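PDB 3GKQ: terminal oxygenase component of carbazole 1,9a-dioxygenase from Sphingomonas, which probably dihydroxylates carbazole at its angular position, passing electrons from a ferredoxin through a Rieske [2Fe-2S] cluster to a mononuclear iron that activates dioxygen. Local coordinates for residues 300-304 and 317-322; 297-301 and 327-331; 14-18 and 351-356. All blocks are in the same frame, centred on the assembly; numbering follows the deposited sequence.

Contact 1 of 3, residues 300-304 and 317-322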
loop_
_atom_site.group_PDB
_atom_site.type_symbol
_atom_site.label_atom_id
_atom_site.label_comp_id
_atom_site.label_asym_id
_atom_site.label_seq_id
_atom_site.Cartn_x
_atom_site.Cartn_y
_atom_site.Cartn_z
ATOM N N MET A 300 31.703 5.551 -6.154
ATOM C CA MET A 300 32.930 6.283 -5.861
ATOM C C MET A 300 33.918 6.170 -7.016
ATOM O O MET A 300 34.069 5.104 -7.618
ATOM C CB MET A 300 33.610 5.738 -4.596
ATOM C CG MET A 300 32.700 5.550 -3.385
ATOM S SD MET A 300 31.790 7.017 -2.920
ATOM C CE MET A 300 33.117 8.043 -2.254
ATOM N N LEU A 301 34.582 7.278 -7.328
ATOM C CA LEU A 301 35.593 7.296 -8.378
ATOM C C LEU A 301 36.911 7.679 -7.721
ATOM O O LEU A 301 36.985 8.656 -6.971
ATOM C CB LEU A 301 35.244 8.308 -9.475
ATOM C CG LEU A 301 34.070 7.957 -10.394
ATOM C CD1 LEU A 301 33.998 8.970 -11.518
ATOM C CD2 LEU A 301 34.247 6.552 -10.967
ATOM N N GLY A 302 37.946 6.896 -7.984
ATOM C CA GLY A 302 39.234 7.188 -7.393
ATOM C C GLY A 302 40.317 7.409 -8.427
ATOM O O GLY A 302 40.268 6.848 -9.525
ATOM N N ARG A 303 41.290 8.242 -8.075
ATOM C CA ARG A 303 42.415 8.531 -8.956
ATOM C C ARG A 303 43.670 8.726 -8.127
ATOM O O ARG A 303 43.676 9.493 -7.163
ATOM C CB ARG A 303 42.166 9.792 -9.788
ATOM C CG ARG A 303 43.412 10.259 -10.549
ATOM C CD ARG A 303 43.147 11.503 -11.382
ATOM N NE ARG A 303 42.375 11.195 -12.581
ATOM C CZ ARG A 303 41.835 12.110 -13.379
ATOM N NH1 ARG A 303 41.978 13.404 -13.107
ATOM N NH2 ARG A 303 41.150 11.732 -14.452
ATOM N N ARG A 304 44.728 8.017 -8.503
ATOM C CA ARG A 304 46.005 8.123 -7.810
ATOM C C ARG A 304 46.528 9.544 -8.026
ATOM O O ARG A 304 46.653 9.996 -9.164
ATOM C CB ARG A 304 46.987 7.096 -8.381
ATOM C CG ARG A 304 48.406 7.250 -7.881
ATOM C CD ARG A 304 49.314 6.145 -8.405
ATOM N NE ARG A 304 50.692 6.338 -7.960
ATOM C CZ ARG A 304 51.674 5.464 -8.161
ATOM N NH1 ARG A 304 51.432 4.326 -8.802
ATOM N NH2 ARG A 304 52.900 5.725 -7.717
ATOM N N GLU A 317 37.281 17.778 -12.243
ATOM C CA GLU A 317 36.903 16.930 -13.365
ATOM C C GLU A 317 35.747 16.010 -12.968
ATOM O O GLU A 317 34.857 15.730 -13.776
ATOM C CB GLU A 317 38.110 16.103 -13.821
ATOM C CG GLU A 317 37.833 15.221 -15.021
ATOM C CD GLU A 317 39.081 14.537 -15.548
ATOM O OE1 GLU A 317 39.761 13.847 -14.759
ATOM O OE2 GLU A 317 39.379 14.689 -16.756
ATOM N N PHE A 318 35.770 15.544 -11.720
ATOM C CA PHE A 318 34.725 14.665 -11.197
ATOM C C PHE A 318 33.373 15.361 -11.315
ATOM O O PHE A 318 32.430 14.826 -11.900
ATOM C CB PHE A 318 34.998 14.334 -9.725
ATOM C CG PHE A 318 33.894 13.548 -9.059
ATOM C CD1 PHE A 318 33.754 12.181 -9.286
ATOM C CD2 PHE A 318 32.979 14.185 -8.223
ATOM C CE1 PHE A 318 32.718 11.457 -8.689
ATOM C CE2 PHE A 318 31.938 13.470 -7.621
ATOM C CZ PHE A 318 31.810 12.101 -7.857
ATOM N N ARG A 319 33.298 16.567 -10.760
ATOM C CA ARG A 319 32.077 17.362 -10.774
ATOM C C ARG A 319 31.641 17.809 -12.162
ATOM O O ARG A 319 30.484 17.647 -12.549
ATOM C CB ARG A 319 32.256 18.610 -9.902
ATOM C CG ARG A 319 32.120 18.374 -8.408
ATOM C CD ARG A 319 32.487 19.626 -7.603
ATOM N NE ARG A 319 32.052 20.854 -8.262
ATOM C CZ ARG A 319 32.837 21.615 -9.022
ATOM N NH1 ARG A 319 34.106 21.279 -9.217
ATOM N NH2 ARG A 319 32.349 22.705 -9.600
ATOM N N GLU A 320 32.581 18.372 -12.911
ATOM C CA GLU A 320 32.294 18.901 -14.234
ATOM C C GLU A 320 32.140 17.914 -15.384
ATOM O O GLU A 320 31.483 18.228 -16.375
ATOM C CB GLU A 320 33.364 19.933 -14.592
ATOM C CG GLU A 320 33.239 21.242 -13.817
ATOM C CD GLU A 320 34.568 21.965 -13.665
ATOM O OE1 GLU A 320 35.375 21.941 -14.619
ATOM O OE2 GLU A 320 34.800 22.563 -12.592
ATOM N N LYS A 321 32.715 16.724 -15.264
ATOM C CA LYS A 321 32.628 15.770 -16.365
ATOM C C LYS A 321 32.076 14.379 -16.053
ATOM O O LYS A 321 31.020 13.993 -16.552
ATOM C CB LYS A 321 34.014 15.623 -17.006
ATOM C CG LYS A 321 34.070 14.687 -18.207
ATOM C CD LYS A 321 35.486 14.640 -18.778
ATOM C CE LYS A 321 35.557 13.837 -20.069
ATOM N NZ LYS A 321 36.936 13.850 -20.657
ATOM N N TRP A 322 32.802 13.637 -15.229
ATOM C CA TRP A 322 32.445 12.268 -14.892
ATOM C C TRP A 322 31.090 11.987 -14.247
ATOM O O TRP A 322 30.498 10.937 -14.501
ATOM C CB TRP A 322 33.570 11.670 -14.057
ATOM C CG TRP A 322 34.875 11.757 -14.780
ATOM C CD1 TRP A 322 36.003 12.405 -14.366
ATOM C CD2 TRP A 322 35.179 11.202 -16.067
ATOM N NE1 TRP A 322 36.990 12.290 -15.315
ATOM C CE2 TRP A 322 36.512 11.557 -16.371
ATOM C CE3 TRP A 322 34.453 10.439 -16.995
ATOM C CZ2 TRP A 322 37.139 11.177 -17.565
ATOM C CZ3 TRP A 322 35.077 10.059 -18.185
ATOM C CH2 TRP A 322 36.409 10.431 -18.457
#

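Contact 2 of 3, residues 297-301 and 327-331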
loop_
_atom_site.group_PDB
_atom_site.type_symbol
_atom_site.label_atom_id
_atom_site.label_comp_id
_atom_site.label_asym_id
_atom_site.label_seq_id
_atom_site.Cartn_x
_atom_site.Cartn_y
_atom_site.Cartn_z
ATOM N N TYR A 297 22.756 3.062 -3.351
ATOM C CA TYR A 297 23.736 2.829 -4.405
ATOM C C TYR A 297 24.783 3.938 -4.306
ATOM O O TYR A 297 24.517 5.090 -4.640
ATOM C CB TYR A 297 23.031 2.840 -5.767
ATOM C CG TYR A 297 23.941 2.761 -6.975
ATOM C CD1 TYR A 297 25.054 1.918 -6.985
ATOM C CD2 TYR A 297 23.664 3.502 -8.126
ATOM C CE1 TYR A 297 25.868 1.809 -8.110
ATOM C CE2 TYR A 297 24.471 3.401 -9.265
ATOM C CZ TYR A 297 25.570 2.550 -9.248
ATOM O OH TYR A 297 26.358 2.424 -10.370
ATOM N N LEU A 298 25.964 3.572 -3.815
ATOM C CA LEU A 298 27.076 4.502 -3.618
ATOM C C LEU A 298 28.099 4.315 -4.740
ATOM O O LEU A 298 28.637 3.223 -4.913
ATOM C CB LEU A 298 27.747 4.211 -2.274
ATOM C CG LEU A 298 28.268 5.319 -1.351
ATOM C CD1 LEU A 298 29.544 4.815 -0.690
ATOM C CD2 LEU A 298 28.543 6.606 -2.104
ATOM N N GLN A 299 28.367 5.381 -5.487
ATOM C CA GLN A 299 29.320 5.333 -6.597
ATOM C C GLN A 299 30.541 6.185 -6.287
ATOM O O GLN A 299 30.427 7.402 -6.180
ATOM C CB GLN A 299 28.676 5.875 -7.869
ATOM C CG GLN A 299 27.488 5.098 -8.368
ATOM C CD GLN A 299 26.715 5.864 -9.418
ATOM O OE1 GLN A 299 26.019 6.834 -9.108
ATOM N NE2 GLN A 299 26.843 5.442 -10.672
ATOM N N MET A 300 31.703 5.551 -6.154
ATOM C CA MET A 300 32.930 6.283 -5.861
ATOM C C MET A 300 33.918 6.170 -7.016
ATOM O O MET A 300 34.069 5.104 -7.618
ATOM C CB MET A 300 33.610 5.738 -4.596
ATOM C CG MET A 300 32.700 5.550 -3.385
ATOM S SD MET A 300 31.790 7.017 -2.920
ATOM C CE MET A 300 33.117 8.043 -2.254
ATOM N N LEU A 301 34.582 7.278 -7.328
ATOM C CA LEU A 301 35.593 7.296 -8.378
ATOM C C LEU A 301 36.911 7.679 -7.721
ATOM O O LEU A 301 36.985 8.656 -6.971
ATOM C CB LEU A 301 35.244 8.308 -9.475
ATOM C CG LEU A 301 34.070 7.957 -10.394
ATOM C CD1 LEU A 301 33.998 8.970 -11.518
ATOM C CD2 LEU A 301 34.247 6.552 -10.967
ATOM N N LEU A 327 28.834 8.312 -14.197
ATOM C CA LEU A 327 28.021 7.936 -13.045
ATOM C C LEU A 327 26.530 7.918 -13.364
ATOM O O LEU A 327 25.806 7.039 -12.892
ATOM C CB LEU A 327 28.316 8.860 -11.859
ATOM C CG LEU A 327 29.786 8.864 -11.415
ATOM C CD1 LEU A 327 29.905 9.510 -10.038
ATOM C CD2 LEU A 327 30.322 7.443 -11.371
ATOM N N ASN A 328 26.072 8.879 -14.159
ATOM C CA ASN A 328 24.668 8.922 -14.554
ATOM C C ASN A 328 24.538 8.452 -16.004
ATOM O O ASN A 328 23.726 7.581 -16.318
ATOM C CB ASN A 328 24.095 10.340 -14.427
ATOM C CG ASN A 328 24.121 10.865 -12.996
ATOM O OD1 ASN A 328 24.214 10.097 -12.040
ATOM N ND2 ASN A 328 24.021 12.180 -12.848
ATOM N N GLY A 329 25.361 9.026 -16.879
ATOM C CA GLY A 329 25.326 8.690 -18.292
ATOM C C GLY A 329 25.529 7.228 -18.631
ATOM O O GLY A 329 25.010 6.743 -19.639
ATOM N N PHE A 330 26.285 6.523 -17.797
ATOM C CA PHE A 330 26.553 5.111 -18.020
ATOM C C PHE A 330 25.769 4.200 -17.067
ATOM O O PHE A 330 25.144 3.233 -17.502
ATOM C CB PHE A 330 28.048 4.834 -17.855
ATOM C CG PHE A 330 28.454 3.433 -18.226
ATOM C CD1 PHE A 330 28.716 3.098 -19.550
ATOM C CD2 PHE A 330 28.591 2.453 -17.247
ATOM C CE1 PHE A 330 29.110 1.806 -19.897
ATOM C CE2 PHE A 330 28.982 1.159 -17.579
ATOM C CZ PHE A 330 29.247 0.835 -18.914
ATOM N N ASN A 331 25.797 4.505 -15.772
ATOM C CA ASN A 331 25.109 3.662 -14.796
ATOM C C ASN A 331 23.601 3.817 -14.637
ATOM O O ASN A 331 22.957 2.934 -14.068
ATOM C CB ASN A 331 25.779 3.788 -13.424
ATOM C CG ASN A 331 27.174 3.193 -13.405
ATOM O OD1 ASN A 331 28.155 3.891 -13.152
ATOM N ND2 ASN A 331 27.271 1.896 -13.686
#

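Contact 3 of 3, residues 14-18 and 351-356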
loop_
_atom_site.group_PDB
_atom_site.type_symbol
_atom_site.label_atom_id
_atom_site.label_comp_id
_atom_site.label_asym_id
_atom_site.label_seq_id
_atom_site.Cartn_x
_atom_site.Cartn_y
_atom_site.Cartn_z
ATOM N N ARG A 14 20.894 -27.554 -6.527
ATOM C CA ARG A 14 21.497 -26.477 -7.296
ATOM C C ARG A 14 21.819 -25.225 -6.478
ATOM O O ARG A 14 22.863 -24.608 -6.673
ATOM C CB ARG A 14 20.592 -26.094 -8.471
ATOM C CG ARG A 14 21.048 -24.831 -9.178
ATOM C CD ARG A 14 20.300 -24.552 -10.476
ATOM N NE ARG A 14 20.659 -23.227 -10.978
ATOM C CZ ARG A 14 20.178 -22.086 -10.485
ATOM N NH1 ARG A 14 19.303 -22.107 -9.486
ATOM N NH2 ARG A 14 20.600 -20.925 -10.965
ATOM N N THR A 15 20.935 -24.853 -5.560
ATOM C CA THR A 15 21.138 -23.647 -4.759
ATOM C C THR A 15 21.814 -23.881 -3.408
ATOM O O THR A 15 22.121 -22.931 -2.686
ATOM C CB THR A 15 19.798 -22.942 -4.507
ATOM O OG1 THR A 15 18.951 -23.801 -3.739
ATOM C CG2 THR A 15 19.109 -22.622 -5.827
ATOM N N ARG A 16 22.051 -25.147 -3.085
ATOM C CA ARG A 16 22.665 -25.546 -1.823
ATOM C C ARG A 16 23.861 -24.702 -1.378
ATOM O O ARG A 16 23.878 -24.183 -0.265
ATOM C CB ARG A 16 23.089 -27.017 -1.908
ATOM C CG ARG A 16 23.665 -27.580 -0.619
ATOM C CD ARG A 16 24.067 -29.040 -0.801
ATOM N NE ARG A 16 22.907 -29.880 -1.084
ATOM C CZ ARG A 16 22.976 -31.165 -1.416
ATOM N NH1 ARG A 16 24.154 -31.774 -1.513
ATOM N NH2 ARG A 16 21.860 -31.842 -1.658
ATOM N N ALA A 17 24.859 -24.575 -2.247
ATOM C CA ALA A 17 26.067 -23.821 -1.930
ATOM C C ALA A 17 25.863 -22.335 -1.628
ATOM O O ALA A 17 26.765 -21.689 -1.098
ATOM C CB ALA A 17 27.091 -23.990 -3.049
ATOM N N TRP A 18 24.705 -21.776 -1.973
ATOM C CA TRP A 18 24.470 -20.369 -1.661
ATOM C C TRP A 18 23.143 -20.085 -0.973
ATOM O O TRP A 18 22.567 -19.009 -1.126
ATOM C CB TRP A 18 24.625 -19.468 -2.898
ATOM C CG TRP A 18 24.344 -20.091 -4.226
ATOM C CD1 TRP A 18 25.181 -20.889 -4.953
ATOM C CD2 TRP A 18 23.166 -19.923 -5.013
ATOM N NE1 TRP A 18 24.598 -21.224 -6.146
ATOM C CE2 TRP A 18 23.355 -20.644 -6.210
ATOM C CE3 TRP A 18 21.962 -19.227 -4.826
ATOM C CZ2 TRP A 18 22.387 -20.695 -7.218
ATOM C CZ3 TRP A 18 20.998 -19.277 -5.829
ATOM C CH2 TRP A 18 21.219 -20.008 -7.009
ATOM N N TRP A 351 15.711 -17.419 -7.559
ATOM C CA TRP A 351 16.918 -18.214 -7.347
ATOM C C TRP A 351 16.780 -19.635 -7.880
ATOM O O TRP A 351 17.775 -20.271 -8.241
ATOM C CB TRP A 351 17.275 -18.256 -5.857
ATOM C CG TRP A 351 17.303 -16.904 -5.226
ATOM C CD1 TRP A 351 16.405 -16.400 -4.332
ATOM C CD2 TRP A 351 18.240 -15.855 -5.488
ATOM N NE1 TRP A 351 16.719 -15.099 -4.023
ATOM C CE2 TRP A 351 17.844 -14.737 -4.718
ATOM C CE3 TRP A 351 19.380 -15.746 -6.299
ATOM C CZ2 TRP A 351 18.541 -13.526 -4.734
ATOM C CZ3 TRP A 351 20.077 -14.537 -6.317
ATOM C CH2 TRP A 351 19.654 -13.445 -5.540
ATOM N N ARG A 352 15.550 -20.130 -7.936
ATOM C CA ARG A 352 15.301 -21.487 -8.419
ATOM C C ARG A 352 14.903 -21.533 -9.894
ATOM O O ARG A 352 15.229 -22.485 -10.598
ATOM C CB ARG A 352 14.172 -22.142 -7.616
ATOM C CG ARG A 352 14.005 -21.614 -6.199
ATOM C CD ARG A 352 15.132 -22.049 -5.287
ATOM N NE ARG A 352 14.983 -21.475 -3.951
ATOM C CZ ARG A 352 15.669 -21.871 -2.884
ATOM N NH1 ARG A 352 16.560 -22.848 -2.990
ATOM N NH2 ARG A 352 15.465 -21.288 -1.710
ATOM N N GLU A 353 14.193 -20.509 -10.354
ATOM C CA GLU A 353 13.704 -20.483 -11.731
ATOM C C GLU A 353 14.596 -19.837 -12.784
ATOM O O GLU A 353 14.369 -20.024 -13.978
ATOM C CB GLU A 353 12.330 -19.814 -11.775
ATOM C CG GLU A 353 11.255 -20.555 -11.015
ATOM C CD GLU A 353 9.918 -19.852 -11.098
ATOM O OE1 GLU A 353 9.468 -19.561 -12.229
ATOM O OE2 GLU A 353 9.316 -19.591 -10.039
ATOM N N GLU A 354 15.589 -19.066 -12.358
ATOM C CA GLU A 354 16.494 -18.414 -13.302
ATOM C C GLU A 354 17.160 -19.478 -14.177
ATOM O O GLU A 354 17.340 -20.617 -13.745
ATOM C CB GLU A 354 17.577 -17.634 -12.541
ATOM C CG GLU A 354 18.573 -18.540 -11.796
ATOM C CD GLU A 354 19.491 -17.786 -10.836
ATOM O OE1 GLU A 354 19.388 -16.547 -10.723
ATOM O OE2 GLU A 354 20.324 -18.446 -10.186
ATOM N N VAL A 355 17.501 -19.112 -15.411
ATOM C CA VAL A 355 18.192 -20.022 -16.325
ATOM C C VAL A 355 19.489 -19.307 -16.685
ATOM O O VAL A 355 19.517 -18.427 -17.550
ATOM C CB VAL A 355 17.383 -20.288 -17.612
ATOM C CG1 VAL A 355 18.211 -21.132 -18.574
ATOM C CG2 VAL A 355 16.086 -21.011 -17.277
ATOM N N LEU A 356 20.569 -19.689 -16.013
ATOM C CA LEU A 356 21.862 -19.050 -16.217
ATOM C C LEU A 356 22.684 -19.588 -17.384
ATOM O O LEU A 356 22.474 -20.713 -17.838
ATOM C CB LEU A 356 22.682 -19.164 -14.934
ATOM C CG LEU A 356 21.988 -18.663 -13.665
ATOM C CD1 LEU A 356 22.935 -18.794 -12.482
ATOM C CD2 LEU A 356 21.565 -17.213 -13.853
#

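Contact 1 of 3, residues 300-304 and 317-322
Glu317 OE1 is held by both terminal nitrogens of Arg303. Arg303 NH2 lies 2.5 Å from Glu317 OE1, a short salt-bridge bond with an N-H...O angle of 133°; NH1 adds a weak bond to the same oxygen. The guanidinium thus forks around one oxygen instead of pairing with both, and its plane is turned 70° against the carboxylate. NH2 comes in on the syn side of OE1, somewhat out of the carboxylate plane. Arg303 leaves the strand with CG anti to the backbone N and bends about its CG-CD bond (chi3 -75°), which brings its end across the extended Glu317 chain. OE1 also lies in the plane of the Trp322 indole, at its edge. Next to the ion pair the contact is apolar. Leu301 CD1 inserts between the two aromatic residues, 3.7 Å from Trp322 CB and 3.9 Å from Phe318 CD1, meeting the phenyl ring at its edge. The helix widens here to a pi-type turn: Glu317 O takes Lys321 N at 2.8 Å and Trp322 N at 3.3 Å. Thr280 OG1 is a second partner of Arg303 NH2. Helix 308-328 packs on strand 294-304, between strands 161-170 and 282-289 of the antiparallel sheet, consistent with the helix-grip (Bet v 1-like) fold of the catalytic domain; Phe318 meets His164 of strand 161-170, and Pro277 packs on Leu301 and Trp322.

Contact 2 of 3, residues 297-301 and 327-331
Gln299 and Leu327 bring their backbones nearest, with CA atoms 7.1 Å apart, where the chain at the end of helix 308-328 passes strand 294-304. Gln299 extends beyond CG and slides past Leu327, so that NE2 of Gln299 donates to Leu327 O at 2.9 Å with an N-H...O angle of 167°. The carbonyl is met on a lone pair, in its own plane, and the oxygen lies near the amide plane of Gln299. A weak bond joins Gln299 NE2 to Asn331 OD1 at 3.2 Å. An alanine in place of Gln299 would probably leave Leu327 O with little more than its weak bond from Arg168, and Gln166 and Arg168 without the OE1 they both grip. Helix 308-328 laid against the antiparallel sheet is consistent with the helix-grip fold of ring-hydroxylase catalytic domains, and the contact borders the iron site: Asn331 ND2 bonds Asp334, which ligates the iron with His186 and His190. Tyr297 holds Glu285 through its hydroxyl, and Tyr297 OH also rests 3.4 Å from Asn331 CB. One face of the Tyr297 ring carries Gln299 CG. Farther along the strand Leu301 and Leu327 meet tip to tip, Leu301 CG to Leu327 CD2 at 3.9 Å.

Contact 3 of 3, residues 14-18 and 351-356
The N-terminal helix 9-15 docks here on the end of helix 349-353, with Arg14 reaching to Trp351 and Glu354 beside the boundary with a neighbouring subunit. Arg14 is extended as far as NE and then turns at its last torsion (chi4 -77°), which sets the guanidinium edge-on to both acceptors. Arg14 NH1 donates to Trp351 O at 2.7 Å, nearly along the C=O axis. Arg14 NH2 makes a salt bridge to Glu354 OE2 at 2.6 Å on the anti lone pair, the carboxylate standing almost perpendicular to the guanidinium. Trp18 CZ2 lies 3.8 Å above the Arg14 guanidinium plane, toward its rim. Farther along the indole, Trp18 CZ3 packs 3.9 Å from Trp351 CB. Thr15 CG2 sits 3.6 Å from Trp351 O, while its hydroxyl is bonded to Ala11 O. Arg367 also bridges OE2 of Glu354, and Tyr345 bonds OE1. Arg75 and Trp98 of a neighbouring subunit, both lining its Rieske cluster pocket, approach here: Arg75 as a long, weak ion pair to Glu354, Trp98 packed on Val355. Gripped by two arginines of its own chain, Glu354 is likely to stay ionised, and the partly negative carbonyl end of helix 349-353 would probably favour the positive guanidinium of Arg14.

Following the chain, 14-18 comes first and is separated from its partner by 332 residues: contact 3 closes only at 351-356, after all the strands of the chain and most of its helices, and so encloses contacts 1 and 2. These two start from overlapping segments of strand 294-304, sharing Met300 and Leu301. Contact 1 closes first, at 317-322, over 12 residues; contact 2 spans 25 and closes at 327-331, farther along the same helix and into the turn beyond it. Their centres are 10 Å apart, and together they fasten helix 308-328 to the sheet. Contact 3 lies about 38 Å from contact 1, centre to centre, and joins the chain's N-terminal helix to its C-terminal helical part.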